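Local coordinates for protein catalase-3 (PDB 4AJ9) that uses heme to break hydrogen peroxide down into water and oxygen, as a long-chain fungal catalase that works as a tetramer, at residues I333-E341 and R416-R424; H360-L368 and R382-I390. All coordinates share one frame; numbering follows the deposited sequence.

Contact 1. Residues I333-E341 and R416-R424; sequences IVRGVDFTE and RGFFTTPGR
Asp-338 reaches across to the 416-424 segment with its CG anti to the backbone N (chi1 -160°), and its OD2 collects three donors there. Thr-421 OG1 meets OD2 at 2.7 Å on the anti lone pair, while the Thr-421 backbone N and Arg-424 NH1 both approach from out of the carboxylate plane. The bond from Thr-421 N to Asp-338 OD2 is nearly straight, 2.9 Å long. Arg-424, bent at chi3, forms salt bridges through NH1 with Asp-338 OD2 and through NE with Glu-341 OE2, both 3.0 Å long, making the three residues a salt-bridge network. The Glu-341 carboxylate stands almost perpendicular to the guanidinium, with OE2 at its edge; NH2 adds a weak bond to the same oxygen, and a further salt bridge joins Arg-424 to Glu-43 of the second subunit.

At the other end Arg-335, extended from CG to NE, gives NH1 to Gly-417 O (2.9 Å) on a lone pair in the carbonyl plane. Phe-419 CE1 sits over the centre of one guanidinium face, with the planes 62° apart. Arg-416 lays a face of its guanidinium over Arg-335 NE; Glu-219 forms salt bridges with both arginines, and Glu-130 with Arg-416 NE.

Between these polar ends the Phe-418 ring is wedged beside the turn 334-337, its CE1 3.8 Å from Ile-333 CG2, and packs edge-to-face with Phe-45 of the second subunit. One water joins Val-337 O to Phe-419 O, another Asp-338 OD1 to Thr-420 OG1, which also bonds to Arg-432 of the third subunit. Strand 337-338, paired antiparallel with strand 214-217 of the large sheet, thus meets a subunit interface.

The acids and arginines probably offset one another: three donors stabilise Asp-338, and Glu-219 balances two neighbouring arginines.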
loop_
_atom_site.group_PDB
_atom_site.type_symbol
_atom_site.label_atom_id
_atom_site.label_comp_id
_atom_site.label_asym_id
_atom_site.label_seq_id
_atom_site.Cartn_x
_atom_site.Cartn_y
_atom_site.Cartn_z
ATOM N N ILE C 333 23.490 -3.028 -11.738
ATOM C CA ILE C 333 24.800 -3.037 -12.392
ATOM C C ILE C 333 25.748 -3.944 -11.626
ATOM O O ILE C 333 25.500 -4.251 -10.459
ATOM C CB ILE C 333 25.367 -1.598 -12.519
ATOM C CG1 ILE C 333 26.548 -1.543 -13.498
ATOM C CG2 ILE C 333 25.741 -1.015 -11.144
ATOM C CD1 ILE C 333 26.868 -0.113 -13.957
ATOM N N VAL C 334 26.808 -4.402 -12.289
ATOM C CA VAL C 334 27.751 -5.337 -11.673
ATOM C C VAL C 334 29.199 -4.866 -11.889
ATOM O O VAL C 334 29.471 -4.071 -12.787
ATOM C CB VAL C 334 27.591 -6.765 -12.249
ATOM C CG1 VAL C 334 26.189 -7.317 -11.963
ATOM C CG2 VAL C 334 27.860 -6.755 -13.759
ATOM N N ARG C 335 30.114 -5.356 -11.057
ATOM C CA ARG C 335 31.541 -5.106 -11.245
ATOM C C ARG C 335 31.926 -5.359 -12.693
ATOM O O ARG C 335 31.587 -6.403 -13.250
ATOM C CB ARG C 335 32.356 -6.041 -10.352
ATOM C CG ARG C 335 33.866 -5.827 -10.445
ATOM C CD ARG C 335 34.604 -6.832 -9.556
ATOM N NE ARG C 335 36.056 -6.793 -9.744
ATOM C CZ ARG C 335 36.900 -6.164 -8.931
ATOM N NH1 ARG C 335 36.446 -5.507 -7.868
ATOM N NH2 ARG C 335 38.203 -6.190 -9.180
ATOM N N GLY C 336 32.647 -4.416 -13.296
ATOM C CA GLY C 336 33.030 -4.531 -14.693
ATOM C C GLY C 336 32.248 -3.610 -15.621
ATOM O O GLY C 336 32.599 -3.445 -16.786
ATOM N N VAL C 337 31.182 -3.006 -15.104
ATOM C CA VAL C 337 30.366 -2.094 -15.887
ATOM C C VAL C 337 30.167 -0.830 -15.056
ATOM O O VAL C 337 30.111 -0.908 -13.827
ATOM C CB VAL C 337 28.984 -2.723 -16.203
ATOM C CG1 VAL C 337 28.146 -1.798 -17.076
ATOM C CG2 VAL C 337 29.151 -4.089 -16.877
ATOM N N ASP C 338 30.081 0.324 -15.721
ATOM C CA ASP C 338 29.812 1.596 -15.043
ATOM C C ASP C 338 28.869 2.479 -15.860
ATOM O O ASP C 338 28.634 2.221 -17.044
ATOM C CB ASP C 338 31.112 2.352 -14.763
ATOM C CG ASP C 338 30.956 3.414 -13.669
ATOM O OD1 ASP C 338 29.909 3.428 -12.991
ATOM O OD2 ASP C 338 31.887 4.230 -13.479
ATOM N N PHE C 339 28.351 3.531 -15.222
ATOM C CA PHE C 339 27.452 4.475 -15.877
ATOM C C PHE C 339 28.242 5.540 -16.614
ATOM O O PHE C 339 29.450 5.668 -16.427
ATOM C CB PHE C 339 26.562 5.162 -14.841
ATOM C CG PHE C 339 25.816 4.203 -13.959
ATOM C CD1 PHE C 339 24.827 3.387 -14.484
ATOM C CD2 PHE C 339 26.115 4.109 -12.605
ATOM C CE1 PHE C 339 24.144 2.489 -13.671
ATOM C CE2 PHE C 339 25.434 3.208 -11.785
ATOM C CZ PHE C 339 24.449 2.399 -12.320
ATOM N N THR C 340 27.553 6.299 -17.457
ATOM C CA THR C 340 28.113 7.549 -17.941
ATOM C C THR C 340 27.217 8.699 -17.536
ATOM O O THR C 340 26.104 8.508 -17.017
ATOM C CB THR C 340 28.289 7.599 -19.465
ATOM O OG1 THR C 340 27.004 7.593 -20.095
ATOM C CG2 THR C 340 29.146 6.422 -19.966
ATOM N N GLU C 341 27.709 9.895 -17.819
ATOM C CA GLU C 341 27.049 11.130 -17.455
ATOM C C GLU C 341 25.941 11.513 -18.437
ATOM O O GLU C 341 25.622 12.689 -18.590
ATOM C CB GLU C 341 28.091 12.252 -17.367
ATOM C CG GLU C 341 29.061 12.112 -16.195
ATOM C CD GLU C 341 30.190 11.114 -16.447
ATOM O OE1 GLU C 341 30.192 10.431 -17.492
ATOM O OE2 GLU C 341 31.090 11.020 -15.591
ATOM N N ARG C 416 35.983 -8.483 -4.648
ATOM C CA ARG C 416 35.381 -8.233 -5.952
ATOM C C ARG C 416 34.159 -7.326 -5.861
ATOM O O ARG C 416 33.109 -7.598 -6.450
ATOM C CB ARG C 416 35.045 -9.552 -6.658
ATOM C CG ARG C 416 36.282 -10.286 -7.172
ATOM C CD ARG C 416 35.951 -11.399 -8.163
ATOM N NE ARG C 416 35.230 -10.923 -9.347
ATOM C CZ ARG C 416 35.788 -10.312 -10.394
ATOM N NH1 ARG C 416 37.094 -10.075 -10.420
ATOM N NH2 ARG C 416 35.030 -9.924 -11.421
ATOM N N GLY C 417 34.308 -6.224 -5.139
ATOM C CA GLY C 417 33.215 -5.287 -4.984
ATOM C C GLY C 417 33.040 -4.444 -6.232
ATOM O O GLY C 417 33.934 -4.373 -7.082
ATOM N N PHE C 418 31.872 -3.828 -6.357
ATOM C CA PHE C 418 31.663 -2.846 -7.411
ATOM C C PHE C 418 32.611 -1.677 -7.180
ATOM O O PHE C 418 32.975 -1.373 -6.044
ATOM C CB PHE C 418 30.223 -2.329 -7.395
ATOM C CG PHE C 418 29.971 -1.252 -8.399
ATOM C CD1 PHE C 418 29.648 -1.577 -9.707
ATOM C CD2 PHE C 418 30.101 0.091 -8.047
ATOM C CE1 PHE C 418 29.439 -0.573 -10.654
ATOM C CE2 PHE C 418 29.886 1.094 -8.982
ATOM C CZ PHE C 418 29.547 0.750 -10.294
ATOM N N PHE C 419 33.016 -1.014 -8.255
ATOM C CA PHE C 419 33.743 0.240 -8.101
ATOM C C PHE C 419 33.448 1.166 -9.261
ATOM O O PHE C 419 33.313 0.733 -10.413
ATOM C CB PHE C 419 35.256 0.025 -7.901
ATOM C CG PHE C 419 35.950 -0.644 -9.060
ATOM C CD1 PHE C 419 35.903 -2.022 -9.215
ATOM C CD2 PHE C 419 36.671 0.107 -9.979
ATOM C CE1 PHE C 419 36.542 -2.640 -10.272
ATOM C CE2 PHE C 419 37.331 -0.510 -11.040
ATOM C CZ PHE C 419 37.267 -1.883 -11.184
ATOM N N THR C 420 33.297 2.442 -8.942
ATOM C CA THR C 420 33.093 3.451 -9.967
ATOM C C THR C 420 34.411 3.627 -10.729
ATOM O O THR C 420 35.483 3.522 -10.128
ATOM C CB THR C 420 32.636 4.771 -9.325
ATOM O OG1 THR C 420 31.291 4.625 -8.847
ATOM C CG2 THR C 420 32.686 5.909 -10.324
ATOM N N THR C 421 34.331 3.866 -12.038
ATOM C CA THR C 421 35.531 4.047 -12.859
ATOM C C THR C 421 36.476 5.033 -12.187
ATOM O O THR C 421 36.132 6.197 -11.996
ATOM C CB THR C 421 35.200 4.583 -14.260
ATOM O OG1 THR C 421 34.146 3.804 -14.843
ATOM C CG2 THR C 421 36.441 4.508 -15.156
ATOM N N PRO C 422 37.677 4.567 -11.824
ATOM C CA PRO C 422 38.560 5.418 -11.020
ATOM C C PRO C 422 38.971 6.733 -11.708
ATOM O O PRO C 422 39.242 7.725 -11.026
ATOM C CB PRO C 422 39.785 4.520 -10.751
ATOM C CG PRO C 422 39.666 3.366 -11.676
ATOM C CD PRO C 422 38.220 3.212 -12.029
ATOM N N GLY C 423 39.005 6.756 -13.033
ATOM C CA GLY C 423 39.423 7.967 -13.719
ATOM C C GLY C 423 38.400 9.094 -13.810
ATOM O O GLY C 423 38.739 10.218 -14.187
ATOM N N ARG C 424 37.153 8.806 -13.453
ATOM C CA ARG C 424 36.079 9.778 -13.635
ATOM C C ARG C 424 36.226 11.000 -12.740
ATOM O O ARG C 424 36.540 10.884 -11.555
ATOM C CB ARG C 424 34.710 9.122 -13.446
ATOM C CG ARG C 424 34.353 8.167 -14.584
ATOM C CD ARG C 424 33.028 7.479 -14.333
ATOM N NE ARG C 424 31.890 8.400 -14.350
ATOM C CZ ARG C 424 30.702 8.099 -13.829
ATOM N NH1 ARG C 424 30.525 6.914 -13.255
ATOM N NH2 ARG C 424 29.702 8.971 -13.866
HETATM O O HOH W 1 32.329 -0.439 -12.617
HETATM O O HOH W 2 29.386 4.817 -10.518
#

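Contact 2. Residues H360-L368 and R382-I390; sequences HRGPNFEQL and RDGQGQAWI
Asn-364 and Gln-367 supply the direct hydrogen bonds by which 360-368, at the end of helix 343-360, holds the loop 382-390. The amide nitrogen of Asn-364 spends its two hydrogens on backbone carbonyls: ND2 lies 3.0 Å from Asp-383 O in an almost straight bond and 2.9 Å from Gln-385 O. Both acceptors lie near the plane of the Asn-364 amide, although ND2 stands well above the carbonyl plane of Gln-385. These two carbonyls set which way round the amide sits, and the bond of Asn-364 OD1 to His-53 of the second subunit is consistent with it. Gln-367, extended beyond CG (chi2 -172°), places OE1 2.8 Å from Ala-388 N and NE2 2.9 Å from Gln-387 OE1. That second acceptor lies in the Gln-367 amide plane, and the two glutamine amides stand 81° apart. Gln-387, bent at chi2, folds back over its own loop, so that OE1 also takes the backbone N of Trp-389 and NE2 bonds to Asp-383 O. With an alanine in place of Gln-387, Gln-367 NE2 and Trp-389 N would probably lose their shared acceptor, and Asp-383 O one of its two donors.

Apolar and pi contacts are fewer. Gln-367 NE2 lies 3.3 Å from Trp-389 CD2, over the indole face, while Gln-367 CG makes a CH-pi contact with the six-membered ring. Pro-363 CG rests 3.9 Å from Gly-384 CA, where a side chain would clash with the proline.

Three waters bridge the segments, joining Asn-364 N to Gln-385 O, Gln-367 OE1 to Gly-386 O, and Gln-367 O to Trp-389 NE1.

At Ile-390 a parallel ladder carries the sheet into the second subunit. Neutral side-chain amides, bonding to backbone groups and to each other, hold the type II turn 384-387 without a salt bridge between the segments.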
loop_
_atom_site.group_PDB
_atom_site.type_symbol
_atom_site.label_atom_id
_atom_site.label_comp_id
_atom_site.label_asym_id
_atom_site.label_seq_id
_atom_site.Cartn_x
_atom_site.Cartn_y
_atom_site.Cartn_z
ATOM N N HIS C 360 4.975 -2.702 -6.428
ATOM C CA HIS C 360 5.019 -3.802 -5.462
ATOM C C HIS C 360 4.580 -3.440 -4.047
ATOM O O HIS C 360 4.551 -4.299 -3.163
ATOM C CB HIS C 360 6.403 -4.463 -5.449
ATOM C CG HIS C 360 6.737 -5.175 -6.729
ATOM N ND1 HIS C 360 6.136 -6.360 -7.095
ATOM C CD2 HIS C 360 7.594 -4.862 -7.733
ATOM C CE1 HIS C 360 6.616 -6.755 -8.263
ATOM N NE2 HIS C 360 7.502 -5.864 -8.672
ATOM N N ARG C 361 4.245 -2.175 -3.829
ATOM C CA ARG C 361 3.773 -1.716 -2.513
ATOM C C ARG C 361 4.631 -2.171 -1.328
ATOM O O ARG C 361 4.108 -2.605 -0.299
ATOM C CB ARG C 361 2.325 -2.161 -2.277
ATOM C CG ARG C 361 1.275 -1.245 -2.877
ATOM C CD ARG C 361 1.255 -1.322 -4.401
ATOM N NE ARG C 361 0.472 -0.238 -4.993
ATOM C CZ ARG C 361 0.764 1.055 -4.853
ATOM N NH1 ARG C 361 1.822 1.425 -4.147
ATOM N NH2 ARG C 361 0.004 1.969 -5.422
ATOM N N GLY C 362 5.943 -2.049 -1.457
ATOM C CA GLY C 362 6.841 -2.528 -0.429
ATOM C C GLY C 362 8.263 -2.549 -0.949
ATOM O O GLY C 362 8.488 -2.519 -2.150
ATOM N N PRO C 363 9.231 -2.590 -0.033
ATOM C CA PRO C 363 10.653 -2.478 -0.333
ATOM C C PRO C 363 11.328 -3.826 -0.550
ATOM O O PRO C 363 12.520 -3.854 -0.833
ATOM C CB PRO C 363 11.197 -1.830 0.942
ATOM C CG PRO C 363 10.360 -2.443 2.006
ATOM C CD PRO C 363 8.983 -2.582 1.417
ATOM N N ASN C 364 10.588 -4.925 -0.416
ATOM C CA ASN C 364 11.188 -6.252 -0.531
ATOM C C ASN C 364 10.955 -6.966 -1.862
ATOM O O ASN C 364 11.061 -8.190 -1.940
ATOM C CB ASN C 364 10.757 -7.133 0.652
ATOM C CG ASN C 364 11.473 -6.746 1.938
ATOM O OD1 ASN C 364 12.701 -6.661 1.958
ATOM N ND2 ASN C 364 10.712 -6.479 3.007
ATOM N N PHE C 365 10.662 -6.201 -2.908
ATOM C CA PHE C 365 10.388 -6.777 -4.226
ATOM C C PHE C 365 11.570 -7.569 -4.776
ATOM O O PHE C 365 11.381 -8.443 -5.631
ATOM C CB PHE C 365 9.982 -5.672 -5.214
ATOM C CG PHE C 365 10.923 -4.517 -5.216
ATOM C CD1 PHE C 365 12.046 -4.530 -6.017
ATOM C CD2 PHE C 365 10.707 -3.428 -4.373
ATOM C CE1 PHE C 365 12.932 -3.466 -6.000
ATOM C CE2 PHE C 365 11.581 -2.373 -4.345
ATOM C CZ PHE C 365 12.700 -2.385 -5.158
ATOM N N GLU C 366 12.792 -7.302 -4.301
ATOM C CA GLU C 366 13.925 -8.092 -4.808
ATOM C C GLU C 366 13.890 -9.527 -4.271
ATOM O O GLU C 366 14.638 -10.384 -4.741
ATOM C CB GLU C 366 15.295 -7.444 -4.519
ATOM C CG GLU C 366 15.480 -6.014 -5.066
ATOM C CD GLU C 366 15.727 -5.952 -6.570
ATOM O OE1 GLU C 366 15.058 -6.666 -7.347
ATOM O OE2 GLU C 366 16.605 -5.173 -6.989
ATOM N N GLN C 367 13.021 -9.778 -3.294
ATOM C CA GLN C 367 12.869 -11.112 -2.719
ATOM C C GLN C 367 11.910 -12.015 -3.507
ATOM O O GLN C 367 11.888 -13.229 -3.298
ATOM C CB GLN C 367 12.446 -11.019 -1.245
ATOM C CG GLN C 367 13.445 -10.281 -0.372
ATOM C CD GLN C 367 13.111 -10.362 1.108
ATOM O OE1 GLN C 367 11.949 -10.493 1.490
ATOM N NE2 GLN C 367 14.140 -10.293 1.951
ATOM N N LEU C 368 11.135 -11.442 -4.427
ATOM C CA LEU C 368 10.239 -12.251 -5.246
ATOM C C LEU C 368 11.070 -13.237 -6.065
ATOM O O LEU C 368 12.153 -12.900 -6.531
ATOM C CB LEU C 368 9.405 -11.371 -6.172
ATOM C CG LEU C 368 8.452 -10.419 -5.444
ATOM C CD1 LEU C 368 7.797 -9.455 -6.425
ATOM C CD2 LEU C 368 7.399 -11.217 -4.678
ATOM N N ARG C 382 16.870 -4.961 6.921
ATOM C CA ARG C 382 15.931 -5.738 7.738
ATOM C C ARG C 382 14.510 -5.236 7.594
ATOM O O ARG C 382 14.283 -4.103 7.189
ATOM C CB ARG C 382 16.298 -5.668 9.219
ATOM C CG ARG C 382 17.640 -6.278 9.575
ATOM C CD ARG C 382 17.660 -7.778 9.347
ATOM N NE ARG C 382 18.900 -8.350 9.885
ATOM C CZ ARG C 382 20.028 -8.471 9.196
ATOM N NH1 ARG C 382 20.099 -8.045 7.935
ATOM N NH2 ARG C 382 21.101 -9.007 9.778
ATOM N N ASP C 383 13.561 -6.088 7.974
ATOM C CA ASP C 383 12.152 -5.714 8.068
ATOM C C ASP C 383 11.583 -5.260 6.721
ATOM O O ASP C 383 11.961 -5.770 5.660
ATOM C CB ASP C 383 11.939 -4.613 9.124
ATOM C CG ASP C 383 12.570 -4.938 10.472
ATOM O OD1 ASP C 383 13.107 -6.056 10.656
ATOM O OD2 ASP C 383 12.508 -4.061 11.365
ATOM N N GLY C 384 10.673 -4.292 6.771
ATOM C CA GLY C 384 9.956 -3.881 5.573
ATOM C C GLY C 384 8.814 -4.826 5.237
ATOM O O GLY C 384 8.867 -6.019 5.545
ATOM N N GLN C 385 7.773 -4.289 4.599
ATOM C CA GLN C 385 6.590 -5.072 4.248
ATOM C C GLN C 385 6.974 -6.367 3.534
ATOM O O GLN C 385 7.816 -6.378 2.629
ATOM C CB GLN C 385 5.656 -4.240 3.348
ATOM C CG GLN C 385 4.172 -4.566 3.482
ATOM C CD GLN C 385 3.582 -4.155 4.832
ATOM O OE1 GLN C 385 3.130 -3.022 5.013
ATOM N NE2 GLN C 385 3.580 -5.081 5.780
ATOM N N GLY C 386 6.371 -7.467 3.955
ATOM C CA GLY C 386 6.511 -8.710 3.222
ATOM C C GLY C 386 7.849 -9.416 3.410
ATOM O O GLY C 386 8.163 -10.328 2.649
ATOM N N GLN C 387 8.630 -9.007 4.413
ATOM C CA GLN C 387 9.947 -9.601 4.656
ATOM C C GLN C 387 9.873 -11.125 4.599
ATOM O O GLN C 387 9.196 -11.746 5.406
ATOM C CB GLN C 387 10.523 -9.141 6.012
ATOM C CG GLN C 387 11.846 -9.834 6.396
ATOM C CD GLN C 387 12.958 -9.590 5.368
ATOM O OE1 GLN C 387 13.460 -10.528 4.738
ATOM N NE2 GLN C 387 13.332 -8.324 5.188
ATOM N N ALA C 388 10.564 -11.734 3.645
ATOM C CA ALA C 388 10.392 -13.169 3.425
ATOM C C ALA C 388 11.476 -14.043 4.045
ATOM O O ALA C 388 11.403 -15.276 3.968
ATOM C CB ALA C 388 10.254 -13.477 1.923
ATOM N N TRP C 389 12.482 -13.416 4.645
ATOM C CA TRP C 389 13.573 -14.179 5.241
ATOM C C TRP C 389 13.591 -14.002 6.747
ATOM O O TRP C 389 12.922 -13.116 7.284
ATOM C CB TRP C 389 14.927 -13.731 4.665
ATOM C CG TRP C 389 14.985 -13.747 3.174
ATOM C CD1 TRP C 389 14.163 -14.434 2.324
ATOM C CD2 TRP C 389 15.915 -13.035 2.349
ATOM N NE1 TRP C 389 14.518 -14.184 1.017
ATOM C CE2 TRP C 389 15.597 -13.336 1.005
ATOM C CE3 TRP C 389 16.985 -12.171 2.616
ATOM C CZ2 TRP C 389 16.307 -12.798 -0.075
ATOM C CZ3 TRP C 389 17.694 -11.638 1.546
ATOM C CH2 TRP C 389 17.347 -11.957 0.211
ATOM N N ILE C 390 14.368 -14.853 7.416
ATOM C CA ILE C 390 14.662 -14.704 8.828
ATOM C C ILE C 390 16.168 -14.559 9.002
ATOM O O ILE C 390 16.923 -15.517 8.840
ATOM C CB ILE C 390 14.127 -15.893 9.645
ATOM C CG1 ILE C 390 12.597 -15.901 9.599
ATOM C CG2 ILE C 390 14.583 -15.796 11.084
ATOM C CD1 ILE C 390 11.972 -17.184 10.065
HETATM O O HOH W 3 7.828 -5.558 -0.067
HETATM O O HOH W 4 12.676 -15.047 -1.228
HETATM O O HOH W 5 9.501 -10.518 0.224
#

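Both contacts belong to the stretch of chain around helix 343-360: contact 1 joins residues ahead of it to a loop well beyond, and contact 2 lies between them in sequence, its first segment starting at the end of the helix. Their centres are 27 Å apart and their nearest atoms about 9 Å, so they do not touch, yet both meet the second subunit. That helix carries Tyr-352, the probable axial ligand of the heme iron, about 10 Å from Phe-339 between side chains. Each contact comes within about 11 Å of a bound heme, from the side chain of Thr-340 in contact 1 and of Arg-361 in contact 2. Contact 1 is built largely on charge, contact 2 on amides.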